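Local coordinates for protein putative oxidoreductase (Jannaschia sp., PDB 3C24) that is a putative oxidoreductase that probably binds a nicotinamide adenine dinucleotide cofactor on a Rossmann-type domain, its substrate being unknown, at residues Asp86-Val91 with Val109-Ala114; Gly94-Ile99 with Asp115-Ile120; Ala153-Pro158 with Val182-Leu187. All coordinates share one frame; numbering follows the deposited sequence. Where two conformers were deposited one is given.

Contact 1: residues Asp86-Val91 with Val109-Ala114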
loop_
_atom_site.group_PDB
_atom_site.type_symbol
_atom_site.label_atom_id
_atom_site.label_comp_id
_atom_site.label_asym_id
_atom_site.label_seq_id
_atom_site.Cartn_x
_atom_site.Cartn_y
_atom_site.Cartn_z
ATOM N N ASP A 86 0.454 27.193 -28.463
ATOM C CA ASP A 86 -0.555 28.185 -28.770
ATOM C C ASP A 86 -0.473 29.382 -27.823
ATOM O O ASP A 86 -0.397 30.542 -28.259
ATOM C CB ASP A 86 -1.935 27.573 -28.635
ATOM C CG ASP A 86 -3.046 28.591 -28.876
ATOM O OD1 ASP A 86 -2.772 29.813 -28.834
ATOM O OD2 ASP A 86 -4.196 28.163 -29.096
ATOM N N ILE A 87 -0.378 29.089 -26.531
ATOM C CA ILE A 87 -0.472 30.143 -25.493
ATOM C C ILE A 87 0.842 30.804 -25.111
ATOM O O ILE A 87 0.897 32.017 -24.915
ATOM C CB ILE A 87 -1.225 29.652 -24.184
ATOM C CG1 ILE A 87 -1.655 30.864 -23.340
ATOM C CG2 ILE A 87 -0.407 28.678 -23.313
ATOM C CD1 ILE A 87 -2.638 31.825 -24.015
ATOM N N VAL A 88 1.909 30.029 -24.992
ATOM C CA VAL A 88 3.187 30.609 -24.551
ATOM C C VAL A 88 3.608 31.859 -25.330
ATOM O O VAL A 88 4.068 32.827 -24.726
ATOM C CB VAL A 88 4.332 29.539 -24.446
ATOM C CG1 VAL A 88 5.768 30.181 -24.351
ATOM C CG2 VAL A 88 4.061 28.614 -23.268
ATOM N N PRO A 89 3.495 31.854 -26.675
ATOM C CA PRO A 89 3.936 33.074 -27.387
ATOM C C PRO A 89 3.039 34.290 -27.208
ATOM O O PRO A 89 3.427 35.431 -27.595
ATOM C CB PRO A 89 3.891 32.658 -28.853
ATOM C CG PRO A 89 3.966 31.166 -28.847
ATOM C CD PRO A 89 3.302 30.714 -27.594
ATOM N N ARG A 90 1.870 34.061 -26.620
ATOM C CA ARG A 90 0.849 35.114 -26.471
ATOM C C ARG A 90 0.846 35.864 -25.147
ATOM O O ARG A 90 0.294 36.948 -25.030
ATOM C CB ARG A 90 -0.570 34.531 -26.718
ATOM C CG ARG A 90 -0.761 33.798 -28.041
ATOM C CD ARG A 90 -2.226 33.252 -28.162
ATOM N NE ARG A 90 -3.171 34.354 -28.337
ATOM C CZ ARG A 90 -4.496 34.231 -28.391
ATOM N NH1 ARG A 90 -5.055 33.044 -28.285
ATOM N NH2 ARG A 90 -5.254 35.296 -28.564
ATOM N N VAL A 91 1.456 35.255 -24.130
ATOM C CA VAL A 91 1.439 35.850 -22.792
ATOM C C VAL A 91 2.446 36.996 -22.642
ATOM O O VAL A 91 3.396 37.083 -23.404
ATOM C CB VAL A 91 1.631 34.797 -21.690
ATOM C CG1 VAL A 91 0.483 33.734 -21.756
ATOM C CG2 VAL A 91 3.054 34.138 -21.783
ATOM N N VAL A 109 9.492 19.235 -24.703
ATOM C CA VAL A 109 8.526 19.717 -25.712
ATOM C C VAL A 109 7.938 21.071 -25.418
ATOM O O VAL A 109 7.158 21.585 -26.212
ATOM C CB VAL A 109 7.396 18.668 -25.967
ATOM C CG1 VAL A 109 8.022 17.340 -26.377
ATOM C CG2 VAL A 109 6.518 18.445 -24.765
HETATM N N MSE A 110 8.315 21.676 -24.297
HETATM C CA MSE A 110 7.818 23.043 -23.979
HETATM C C MSE A 110 8.436 24.038 -24.942
HETATM O O MSE A 110 9.630 23.941 -25.273
HETATM C CB MSE A 110 8.093 23.467 -22.521
HETATM C CG MSE A 110 7.495 22.533 -21.472
HETATM SE SE MSE A 110 5.557 22.296 -21.658
HETATM C CE MSE A 110 5.041 24.005 -21.152
ATOM N N PRO A 111 7.634 24.997 -25.437
ATOM C CA PRO A 111 8.235 25.937 -26.373
ATOM C C PRO A 111 9.304 26.745 -25.732
ATOM O O PRO A 111 9.232 27.047 -24.552
ATOM C CB PRO A 111 7.076 26.867 -26.751
ATOM C CG PRO A 111 5.864 26.251 -26.263
ATOM C CD PRO A 111 6.200 25.232 -25.235
ATOM N N GLU A 112 10.321 27.053 -26.512
ATOM C CA GLU A 112 11.424 27.903 -26.060
ATOM C C GLU A 112 11.016 29.360 -26.051
ATOM O O GLU A 112 10.728 29.943 -27.088
ATOM C CB GLU A 112 12.646 27.738 -26.981
ATOM C CG GLU A 112 13.861 28.507 -26.554
ATOM C CD GLU A 112 14.971 28.498 -27.604
ATOM O OE1 GLU A 112 14.814 27.838 -28.654
ATOM O OE2 GLU A 112 16.000 29.164 -27.381
ATOM N N ARG A 113 11.003 29.925 -24.865
ATOM C CA ARG A 113 10.706 31.343 -24.636
ATOM C C ARG A 113 11.324 31.765 -23.293
ATOM O O ARG A 113 10.795 31.478 -22.208
ATOM C CB ARG A 113 9.212 31.633 -24.692
ATOM C CG ARG A 113 8.964 33.174 -24.554
ATOM C CD ARG A 113 7.529 33.627 -24.608
ATOM N NE ARG A 113 7.562 35.054 -24.310
ATOM C CZ ARG A 113 6.510 35.824 -24.190
ATOM N NH1 ARG A 113 5.294 35.363 -24.370
ATOM N NH2 ARG A 113 6.705 37.095 -23.865
ATOM N N ALA A 114 12.396 32.522 -23.405
ATOM C CA ALA A 114 13.247 32.847 -22.258
ATOM C C ALA A 114 12.682 33.795 -21.232
ATOM O O ALA A 114 13.019 33.705 -20.055
ATOM C CB ALA A 114 14.575 33.430 -22.763
#
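Arg113 lays its aliphatic chain along Val88 and carries its guanidinium group on to two backbone carbonyls. Its CB lies 3.8 Å from CG1 of Val88, and its CD packs against the same methyl. The two side chains run past each other in opposite directions. CG of Arg113 is anti to its own N (chi1 -176°), and the chain stays extended out to NE. That full reach is what brings NH1 to the backbone at Val88 and Val91. There NH1 donates two hydrogen bonds. One goes to Val88 O at 2.8 Å, in the plane of that carbonyl and of the guanidinium. The other goes to Val91 O at 2.7 Å, with the donor tilted 31° from the carbonyl plane. NH2 adds a weak bond to Val91 O at 3.3 Å. Val91 O is thus held mainly by NH1, and Val88 O by NH1 as well. Within residues 87-90 the Arg90 N to Ile87 O bond, 2.8 Å, keeps a helical course. NE of Arg113 forms a salt bridge with Asp115. With bonds at NE and at NH1, the rotation of the guanidinium group is probably fixed. Val91 also brings CG2 to within 3.6 Å of NH1 of Arg113. Farther along, the Pro111 ring meets Val88, CG to CB at 4.1 Å, and adds to the apolar packing of the contact. Arg90 turns away and forms a salt bridge with Asp62. The contact ties the C-terminal end of helix 77-87 to the loop between helix 103-107 and strand 117-123. Pro111 also touches Ala84 of helix 77-87, and Val88 packs on Tyr118 of strand 117-123.

Contact 2: residues Gly94-Ile99 with Asp115-Ile120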
loop_
_atom_site.group_PDB
_atom_site.type_symbol
_atom_site.label_atom_id
_atom_site.label_comp_id
_atom_site.label_asym_id
_atom_site.label_seq_id
_atom_site.Cartn_x
_atom_site.Cartn_y
_atom_site.Cartn_z
ATOM N N GLY A 94 7.210 37.676 -18.345
ATOM C CA GLY A 94 7.091 37.543 -16.880
ATOM C C GLY A 94 5.930 36.745 -16.367
ATOM O O GLY A 94 5.823 36.492 -15.157
ATOM N N THR A 95 5.062 36.325 -17.283
ATOM C CA THR A 95 3.939 35.470 -16.938
ATOM C C THR A 95 4.503 34.119 -16.477
ATOM O O THR A 95 5.464 33.591 -17.056
ATOM C CB THR A 95 2.987 35.303 -18.143
ATOM O OG1 THR A 95 2.516 36.580 -18.545
ATOM C CG2 THR A 95 1.790 34.372 -17.799
ATOM N N ILE A 96 3.856 33.546 -15.468
ATOM C CA ILE A 96 4.201 32.226 -14.949
ATOM C C ILE A 96 3.250 31.216 -15.599
ATOM O O ILE A 96 2.062 31.286 -15.421
ATOM C CB ILE A 96 4.041 32.133 -13.432
ATOM C CG1 ILE A 96 5.058 33.004 -12.724
ATOM C CG2 ILE A 96 4.238 30.704 -12.925
ATOM C CD1 ILE A 96 4.633 33.368 -11.221
ATOM N N VAL A 97 3.812 30.362 -16.430
ATOM C CA VAL A 97 3.099 29.239 -17.072
ATOM C C VAL A 97 3.319 28.023 -16.171
ATOM O O VAL A 97 4.475 27.540 -15.960
ATOM C CB VAL A 97 3.618 28.995 -18.480
ATOM C CG1 VAL A 97 2.973 27.721 -19.059
ATOM C CG2 VAL A 97 3.369 30.265 -19.367
ATOM N N LEU A 98 2.209 27.554 -15.601
ATOM C CA LEU A 98 2.226 26.536 -14.578
ATOM C C LEU A 98 1.701 25.204 -15.103
ATOM O O LEU A 98 0.568 25.078 -15.563
ATOM C CB LEU A 98 1.452 27.060 -13.371
ATOM C CG LEU A 98 1.829 26.577 -11.970
ATOM C CD1 LEU A 98 1.088 27.396 -10.878
ATOM C CD2 LEU A 98 1.583 25.099 -11.855
ATOM N N ILE A 99 2.622 24.256 -15.076
ATOM C CA ILE A 99 2.388 22.880 -15.560
ATOM C C ILE A 99 2.235 21.957 -14.359
ATOM O O ILE A 99 2.946 22.061 -13.366
ATOM C CB ILE A 99 3.492 22.360 -16.542
ATOM C CG1 ILE A 99 4.000 23.432 -17.523
ATOM C CG2 ILE A 99 2.975 21.181 -17.332
ATOM C CD1 ILE A 99 5.310 24.148 -17.088
ATOM N N ASP A 115 11.832 34.689 -21.708
ATOM C CA ASP A 115 11.331 35.822 -20.911
ATOM C C ASP A 115 9.997 35.560 -20.232
ATOM O O ASP A 115 9.344 36.491 -19.729
ATOM C CB ASP A 115 11.229 37.089 -21.738
ATOM C CG ASP A 115 10.114 37.026 -22.781
ATOM O OD1 ASP A 115 10.065 35.966 -23.443
ATOM O OD2 ASP A 115 9.391 38.041 -22.985
ATOM N N ILE A 116 9.678 34.286 -20.098
ATOM C CA ILE A 116 8.547 33.848 -19.268
ATOM C C ILE A 116 9.067 32.801 -18.244
ATOM O O ILE A 116 10.190 32.310 -18.333
ATOM C CB ILE A 116 7.283 33.362 -20.038
ATOM C CG1 ILE A 116 7.575 32.163 -20.974
ATOM C CG2 ILE A 116 6.668 34.537 -20.845
ATOM C CD1 ILE A 116 7.602 30.801 -20.338
ATOM N N THR A 117 8.212 32.456 -17.292
ATOM C CA THR A 117 8.547 31.505 -16.249
ATOM C C THR A 117 7.770 30.229 -16.479
ATOM O O THR A 117 6.591 30.274 -16.831
ATOM C CB THR A 117 8.141 32.075 -14.873
ATOM O OG1 THR A 117 9.000 33.172 -14.534
ATOM C CG2 THR A 117 8.164 30.993 -13.766
ATOM N N TYR A 118 8.450 29.111 -16.309
ATOM C CA TYR A 118 7.827 27.789 -16.287
ATOM C C TYR A 118 7.994 27.268 -14.885
ATOM O O TYR A 118 9.110 27.214 -14.340
ATOM C CB TYR A 118 8.498 26.814 -17.292
ATOM C CG TYR A 118 8.145 27.006 -18.742
ATOM C CD1 TYR A 118 6.856 27.022 -19.161
ATOM C CD2 TYR A 118 9.142 26.984 -19.716
ATOM C CE1 TYR A 118 6.554 27.157 -20.512
ATOM C CE2 TYR A 118 8.842 27.123 -21.062
ATOM C CZ TYR A 118 7.569 27.184 -21.461
ATOM O OH TYR A 118 7.312 27.281 -22.821
ATOM N N PHE A 119 6.863 26.895 -14.310
ATOM C CA PHE A 119 6.775 26.368 -12.967
ATOM C C PHE A 119 6.005 25.068 -13.056
ATOM O O PHE A 119 4.957 25.019 -13.672
ATOM C CB PHE A 119 6.067 27.365 -12.061
ATOM C CG PHE A 119 6.097 26.987 -10.596
ATOM C CD1 PHE A 119 5.142 26.135 -10.055
ATOM C CD2 PHE A 119 7.038 27.508 -9.750
ATOM C CE1 PHE A 119 5.192 25.780 -8.717
ATOM C CE2 PHE A 119 7.062 27.150 -8.428
ATOM C CZ PHE A 119 6.121 26.306 -7.918
ATOM N N ILE A 120 6.544 24.061 -12.397
ATOM C CA ILE A 120 5.956 22.685 -12.341
ATOM C C ILE A 120 5.546 22.367 -10.918
ATOM O O ILE A 120 6.316 22.514 -9.970
ATOM C CB ILE A 120 6.897 21.580 -12.871
ATOM C CG1 ILE A 120 7.586 21.990 -14.164
ATOM C CG2 ILE A 120 6.099 20.307 -13.026
ATOM C CD1 ILE A 120 8.687 20.998 -14.576
#
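Val97 N donates to Thr117 O at 2.8 Å, one of the bonds that pair strands 96-99 and 117-123 in parallel. With helix 103-107 they form a beta-alpha-beta unit of the Rossmann-type sheet. Thr117 N donates to Thr95 O, Phe119 N to Val97 O, and Ile99 N to Phe119 O at 2.8 Å. Gly94 N reaches Asp115 O at 2.8 Å just before the strands begin. Its positive phi (86°) suits glycine. Ile96, Leu98, Thr117 and Phe119 share one face of the sheet, which helix 160-172 covers. There Ile96 CG2 lies 3.9 Å from Phe119 CB, and Leu98 CG meets Phe119 CD1 at the same distance. OG1 of Thr117 is hydrogen-bonded to His161. Val97, Ile99, Tyr118 and Ile120 take the other face. Tyr118 OH binds Pro111 O, which ties the ring to the preceding loop. CG1 of Val97, anti to its backbone N (chi1 173°), lies at the edge of the Tyr118 ring, in its plane. The methyl CD1 of Ile116 sits over the centre of one ring face, 3.7 Å above the plane.

Contact 3: residues Ala153-Pro158 with Val182-Leu187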
loop_
_atom_site.group_PDB
_atom_site.type_symbol
_atom_site.label_atom_id
_atom_site.label_comp_id
_atom_site.label_asym_id
_atom_site.label_seq_id
_atom_site.Cartn_x
_atom_site.Cartn_y
_atom_site.Cartn_z
ATOM N N ALA A 153 8.848 22.649 -8.759
ATOM C CA ALA A 153 10.092 23.047 -9.363
ATOM C C ALA A 153 9.968 24.294 -10.192
ATOM O O ALA A 153 9.004 24.482 -10.947
ATOM C CB ALA A 153 10.600 21.943 -10.275
ATOM N N LEU A 154 10.942 25.171 -10.029
ATOM C CA LEU A 154 11.095 26.320 -10.897
ATOM C C LEU A 154 11.924 25.846 -12.078
ATOM O O LEU A 154 13.139 25.584 -11.974
ATOM C CB LEU A 154 11.779 27.487 -10.190
ATOM C CG LEU A 154 11.923 28.775 -10.982
ATOM C CD1 LEU A 154 10.523 29.383 -11.422
ATOM C CD2 LEU A 154 12.714 29.787 -10.118
HETATM N N MSE A 155 11.258 25.662 -13.217
HETATM C CA MSE A 155 11.944 25.151 -14.417
HETATM C C MSE A 155 12.779 26.237 -15.049
HETATM O O MSE A 155 13.873 26.005 -15.540
HETATM C CB MSE A 155 10.943 24.582 -15.430
HETATM C CG MSE A 155 11.566 24.197 -16.736
HETATM SE SE MSE A 155 10.159 23.479 -17.858
HETATM C CE MSE A 155 11.147 23.290 -19.490
ATOM N N GLN A 156 12.196 27.416 -15.115
ATOM C CA GLN A 156 12.918 28.566 -15.618
ATOM C C GLN A 156 12.248 29.831 -15.131
ATOM O O GLN A 156 11.047 29.879 -14.853
ATOM C CB GLN A 156 13.019 28.534 -17.148
ATOM C CG GLN A 156 11.815 28.874 -17.855
ATOM C CD GLN A 156 12.050 29.115 -19.339
ATOM O OE1 GLN A 156 12.538 28.239 -20.033
ATOM N NE2 GLN A 156 11.595 30.269 -19.842
ATOM N N GLY A 157 13.036 30.879 -15.035
ATOM C CA GLY A 157 12.510 32.183 -14.627
ATOM C C GLY A 157 13.152 32.707 -13.373
ATOM O O GLY A 157 13.984 32.035 -12.751
ATOM N N PRO A 158 12.790 33.915 -12.995
ATOM C CA PRO A 158 13.323 34.547 -11.809
ATOM C C PRO A 158 12.985 33.802 -10.533
ATOM O O PRO A 158 11.883 33.305 -10.365
ATOM C CB PRO A 158 12.635 35.913 -11.779
ATOM C CG PRO A 158 11.630 35.918 -12.762
ATOM C CD PRO A 158 11.834 34.775 -13.705
ATOM N N VAL A 182 12.124 21.038 -5.586
ATOM C CA VAL A 182 13.091 20.202 -6.330
ATOM C C VAL A 182 13.449 20.825 -7.681
ATOM O O VAL A 182 12.870 21.826 -8.113
ATOM C CB VAL A 182 12.534 18.798 -6.592
ATOM C CG1 VAL A 182 12.312 17.993 -5.290
ATOM C CG2 VAL A 182 11.229 18.853 -7.405
ATOM N N THR A 183 14.389 20.202 -8.365
ATOM C CA THR A 183 14.706 20.608 -9.736
ATOM C C THR A 183 13.738 19.938 -10.677
ATOM O O THR A 183 13.056 18.966 -10.315
ATOM C CB THR A 183 16.125 20.199 -10.176
ATOM O OG1 THR A 183 16.234 18.770 -10.239
ATOM C CG2 THR A 183 17.173 20.768 -9.200
ATOM N N THR A 184 13.709 20.419 -11.913
ATOM C CA THR A 184 12.869 19.837 -12.956
ATOM C C THR A 184 13.173 18.345 -13.104
ATOM O O THR A 184 12.264 17.517 -13.142
ATOM C CB THR A 184 13.078 20.523 -14.310
ATOM O OG1 THR A 184 12.790 21.907 -14.151
ATOM C CG2 THR A 184 12.164 19.937 -15.435
ATOM N N GLU A 185 14.455 18.004 -13.169
ATOM C CA GLU A 185 14.834 16.591 -13.331
ATOM C C GLU A 185 14.460 15.709 -12.133
ATOM O O GLU A 185 13.990 14.570 -12.277
ATOM C CB GLU A 185 16.315 16.468 -13.651
ATOM C CG GLU A 185 16.715 15.021 -13.895
ATOM C CD GLU A 185 18.118 14.895 -14.468
ATOM O OE1 GLU A 185 19.090 14.891 -13.674
ATOM O OE2 GLU A 185 18.221 14.806 -15.720
ATOM N N GLN A 186 14.659 16.264 -10.941
ATOM C CA GLN A 186 14.272 15.573 -9.727
ATOM C C GLN A 186 12.764 15.318 -9.710
ATOM O O GLN A 186 12.304 14.210 -9.358
ATOM C CB GLN A 186 14.715 16.342 -8.489
ATOM C CG GLN A 186 16.224 16.252 -8.218
ATOM C CD GLN A 186 16.661 17.141 -7.096
ATOM O OE1 GLN A 186 16.060 18.186 -6.869
ATOM N NE2 GLN A 186 17.736 16.748 -6.390
ATOM N N LEU A 187 11.961 16.307 -10.144
ATOM C CA LEU A 187 10.509 16.124 -10.145
ATOM C C LEU A 187 10.133 15.019 -11.122
ATOM O O LEU A 187 9.276 14.184 -10.828
ATOM C CB LEU A 187 9.782 17.395 -10.534
ATOM C CG LEU A 187 8.456 17.624 -9.805
ATOM C CD1 LEU A 187 7.976 19.027 -10.134
ATOM C CD2 LEU A 187 7.373 16.619 -10.084
HETATM O O HOH W 1 13.127 24.581 -8.195
HETATM O O HOH W 2 14.854 23.361 -11.616
HETATM O O HOH W 3 14.807 23.432 -15.487
#
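A capping box opens helix 184-217, and beside it the end of strand 148-156 is joined to the helix start by three waters. Thr183 is the N-cap. Its OG1 accepts from Gln186 N at 3.0 Å, and Gln186 OE1 in return accepts from Thr183 N at 3.0 Å. Gln186 NE2 bonds to Tyr217 O of the second subunit. No direct hydrogen bond crosses the contact. Instead one water accepts from Leu154 N and donates to Val182 O. A second donates to Leu154 O and accepts from Thr184 N at 3.2 Å. The third donates to Met155 O and bonds to Thr184 OG1 at 2.9 Å. The first turn of the helix thus has its Thr184 N satisfied by water. Ala153 packs directly, without water. Its CB presses on the backbone at Val182 O, 3.1 Å away, and lies 3.9 Å from CD1 of Leu187, which closes the first turn of the helix, its N bonded to Thr183 O. Thr184 OG1 is beside its own N (chi1 -58°), and this turns it toward both the third water and the strand. It lies 3.5 Å from CB of Met155, a selenomethionine here, and the two side chains cross at a slant. Beyond CG the Met155 chain is extended and leads away from the helix. Met155 and Gln156 form a classic beta bulge opposite Tyr118. Val182 bonds through its backbone to Cys152, next to where strands 148-156 and 176-181 pair in parallel. On its other edge strand 148-156 pairs antiparallel with strand 117-123, and Thr184 touches Ile120 there. Helix 184-217 follows strand 176-181, the outermost strand on that side of the sheet within the chain.

Contact 2 is the buried one, with backbone bonds between parallel strands and mostly apolar side chains on both faces. Contacts 1 and 3 are only partly buried and use other chemistry. In contact 1 a charged arginine grips carbonyls directly, whereas in contact 3 water carries the polar links. Contacts 2 and 3 share one sheet, since strands 117-123 and 148-156 are neighbours in it. Contact 1 lies against that sheet from the 109-114 loop, which runs into strand 117-123. Gln156 of contact 3 reaches back to contact 1 through the carbonyl of Arg113. The segments of contacts 1 and 2 alternate along the chain, while contact 3 follows both.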